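Local coordinates for protein putative mannose-1-phosphate guanylyl transferase (PDB 2CU2) that probably transfers a guanylyl group from GTP to mannose 1-phosphate, making GDP-mannose, at residues 87-92 / 213-218. Residues are numbered along the deposited sequence; the frame is centred on the assembly and turned at random.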
ATOM      1  N   ALA A  87       3.680 -36.686  -6.519  1.00 32.46           N
ATOM      2  CA  ALA A  87       5.092 -36.362  -6.361  1.00 31.15           C
ATOM      3  C   ALA A  87       5.818 -37.512  -5.655  1.00 29.83           C
ATOM      4  O   ALA A  87       6.929 -37.875  -6.027  1.00 29.71           O
ATOM      5  CB  ALA A  87       5.250 -35.067  -5.567  1.00 31.99           C
ATOM      6  N   VAL A  88       5.188 -38.090  -4.638  1.00 29.37           N
ATOM      7  CA  VAL A  88       5.803 -39.195  -3.908  1.00 28.05           C
ATOM      8  C   VAL A  88       6.007 -40.399  -4.838  1.00 29.75           C
ATOM      9  O   VAL A  88       7.017 -41.098  -4.752  1.00 29.31           O
ATOM     10  CB  VAL A  88       4.944 -39.601  -2.691  1.00 26.72           C
ATOM     11  CG1 VAL A  88       5.456 -40.903  -2.097  1.00 25.96           C
ATOM     12  CG2 VAL A  88       4.995 -38.494  -1.628  1.00 27.03           C
ATOM     13  N   LEU A  89       5.046 -40.629  -5.727  1.00 29.42           N
ATOM     14  CA  LEU A  89       5.144 -41.722  -6.690  1.00 30.53           C
ATOM     15  C   LEU A  89       6.439 -41.581  -7.490  1.00 30.60           C
ATOM     16  O   LEU A  89       7.204 -42.530  -7.620  1.00 31.10           O
ATOM     17  CB  LEU A  89       3.949 -41.695  -7.646  1.00 29.11           C
ATOM     18  CG  LEU A  89       4.110 -42.476  -8.957  1.00 30.28           C
ATOM     19  CD1 LEU A  89       4.214 -43.962  -8.661  1.00 29.09           C
ATOM     20  CD2 LEU A  89       2.921 -42.189  -9.873  1.00 31.19           C
ATOM     21  N   LEU A  90       6.679 -40.387  -8.017  1.00 31.85           N
ATOM     22  CA  LEU A  90       7.870 -40.133  -8.816  1.00 33.73           C
ATOM     23  C   LEU A  90       9.145 -40.317  -7.990  1.00 33.78           C
ATOM     24  O   LEU A  90      10.155 -40.832  -8.449  1.00 33.92           O
ATOM     25  CB  LEU A  90       7.797 -38.699  -9.338  1.00 33.86           C
ATOM     26  CG  LEU A  90       6.541 -38.440 -10.173  1.00 35.53           C
ATOM     27  CD1 LEU A  90       6.590 -37.093 -10.899  1.00 35.08           C
ATOM     28  CD2 LEU A  90       6.326 -39.499 -11.254  1.00 36.27           C
ATOM     29  N   GLY A  91       9.086 -39.830  -6.736  1.00 32.68           N
ATOM     30  CA  GLY A  91      10.247 -39.947  -5.865  1.00 31.34           C
ATOM     31  C   GLY A  91      10.609 -41.410  -5.608  1.00 30.97           C
ATOM     32  O   GLY A  91      11.769 -41.794  -5.549  1.00 29.82           O
ATOM     33  N   VAL A  92       9.560 -42.230  -5.410  1.00 30.49           N
ATOM     34  CA  VAL A  92       9.794 -43.644  -5.142  1.00 32.29           C
ATOM     35  C   VAL A  92      10.404 -44.347  -6.355  1.00 33.33           C
ATOM     36  O   VAL A  92      11.286 -45.188  -6.249  1.00 33.53           O
ATOM     37  CB  VAL A  92       8.456 -44.290  -4.777  1.00 32.19           C
ATOM     38  CG1 VAL A  92       8.620 -45.804  -4.670  1.00 34.41           C
ATOM     39  CG2 VAL A  92       7.966 -43.748  -3.446  1.00 31.70           C
ATOM     40  N   GLU A 213       4.531 -49.393 -11.176  1.00 30.36           N
ATOM     41  CA  GLU A 213       5.048 -50.541 -11.922  1.00 34.02           C
ATOM     42  C   GLU A 213       5.330 -50.175 -13.386  1.00 32.54           C
ATOM     43  O   GLU A 213       6.341 -50.540 -13.969  1.00 33.07           O
ATOM     44  CB  GLU A 213       4.039 -51.702 -11.867  1.00 36.03           C
ATOM     45  CG  GLU A 213       3.997 -52.439 -10.524  1.00 43.57           C
ATOM     46  CD  GLU A 213       5.231 -53.306 -10.346  1.00 49.19           C
ATOM     47  OE1 GLU A 213       5.561 -54.067 -11.240  1.00 53.76           O
ATOM     48  OE2 GLU A 213       5.810 -53.262  -9.263  1.00 50.98           O
ATOM     49  N   ARG A 214       4.366 -49.454 -13.995  1.00 30.60           N
ATOM     50  CA  ARG A 214       4.507 -49.142 -15.411  1.00 32.21           C
ATOM     51  C   ARG A 214       5.645 -48.150 -15.668  1.00 31.90           C
ATOM     52  O   ARG A 214       6.318 -48.183 -16.690  1.00 31.27           O
ATOM     53  CB  ARG A 214       3.181 -48.562 -15.903  1.00 29.70           C
ATOM     54  CG  ARG A 214       2.068 -49.610 -15.932  1.00 31.04           C
ATOM     55  CD  ARG A 214       0.955 -49.240 -16.917  1.00 31.55           C
ATOM     56  NE  ARG A 214       0.145 -48.143 -16.386  1.00 27.62           N
ATOM     57  CZ  ARG A 214       0.139 -46.989 -17.081  1.00 29.02           C
ATOM     58  NH1 ARG A 214       0.839 -46.883 -18.197  1.00 26.72           N
ATOM     59  NH2 ARG A 214      -0.573 -45.951 -16.633  1.00 25.76           N
ATOM     60  N   LEU A 215       5.825 -47.217 -14.716  1.00 32.47           N
ATOM     61  CA  LEU A 215       6.898 -46.240 -14.874  1.00 32.09           C
ATOM     62  C   LEU A 215       8.267 -46.921 -14.920  1.00 32.03           C
ATOM     63  O   LEU A 215       9.109 -46.653 -15.768  1.00 32.15           O
ATOM     64  CB  LEU A 215       6.834 -45.262 -13.700  1.00 31.59           C
ATOM     65  CG  LEU A 215       5.784 -44.171 -13.910  1.00 32.14           C
ATOM     66  CD1 LEU A 215       5.639 -43.253 -12.695  1.00 33.39           C
ATOM     67  CD2 LEU A 215       6.106 -43.264 -15.099  1.00 28.66           C
ATOM     68  N   LEU A 216       8.489 -47.812 -13.940  1.00 32.91           N
ATOM     69  CA  LEU A 216       9.737 -48.561 -13.908  1.00 35.17           C
ATOM     70  C   LEU A 216       9.898 -49.429 -15.161  1.00 34.88           C
ATOM     71  O   LEU A 216      10.995 -49.791 -15.575  1.00 34.78           O
ATOM     72  CB  LEU A 216       9.717 -49.453 -12.664  1.00 37.16           C
ATOM     73  CG  LEU A 216       9.839 -48.661 -11.361  1.00 41.10           C
ATOM     74  CD1 LEU A 216       9.501 -49.507 -10.131  1.00 42.90           C
ATOM     75  CD2 LEU A 216      11.248 -48.117 -11.132  1.00 41.83           C
ATOM     76  N   ALA A 217       8.740 -49.787 -15.751  1.00 32.72           N
ATOM     77  CA  ALA A 217       8.755 -50.691 -16.896  1.00 34.99           C
ATOM     78  C   ALA A 217       8.756 -49.936 -18.228  1.00 35.36           C
ATOM     79  O   ALA A 217       8.483 -50.490 -19.285  1.00 33.60           O
ATOM     80  CB  ALA A 217       7.518 -51.587 -16.806  1.00 33.95           C
ATOM     81  N   GLY A 218       9.023 -48.617 -18.161  1.00 36.10           N
ATOM     82  CA  GLY A 218       9.261 -47.860 -19.390  1.00 34.42           C
ATOM     83  C   GLY A 218       8.057 -47.026 -19.872  1.00 34.79           C
ATOM     84  O   GLY A 218       8.065 -46.453 -20.954  1.00 34.20           O
TER
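Different first torsions help Leu89 and Leu90, neighbours on helix 83-98, converge on one methyl of Leu215. Leu89 carries its CG opposite the backbone N (chi1 162°). Leu90, whose CB points away from helix 206-216, sets its CG opposite the carbonyl carbon (chi1 -58°), and its second torsion (chi2 -170°) then carries CD2, not CD1, onto Leu215. Leu215, whose CB points toward the other helix, supplies CD1 as the shared point of contact: Leu89 CG and CD2 each lie 4.1 Å from Leu215 CD1, and Leu90 CD2 meets Leu215 CD1 at the same distance of 4.1 Å. Each pair of side chains meets at a slant, and only carbon touches carbon. The nearest CA atoms of 87-92 and 213-218, those of Leu90 and Leu215, are 8.7 Å apart, and side chains fill the gap.

Leu89 also packs on Ala211 and Leu212 one turn earlier in helix 206-216, while Leu90 reaches Leu221 and Tyr225 of helix 221-226. Just beyond Leu215 a Schellman motif ends the helix: Gly218, the C-prime residue at positive phi, donates from N to Leu215 O (3.1 Å), and Ala219 N to Arg214 O. The contact thus joins the end of helix 206-216 to the middle of helix 83-98 in the GT-A-clan nucleotidyltransferase domain.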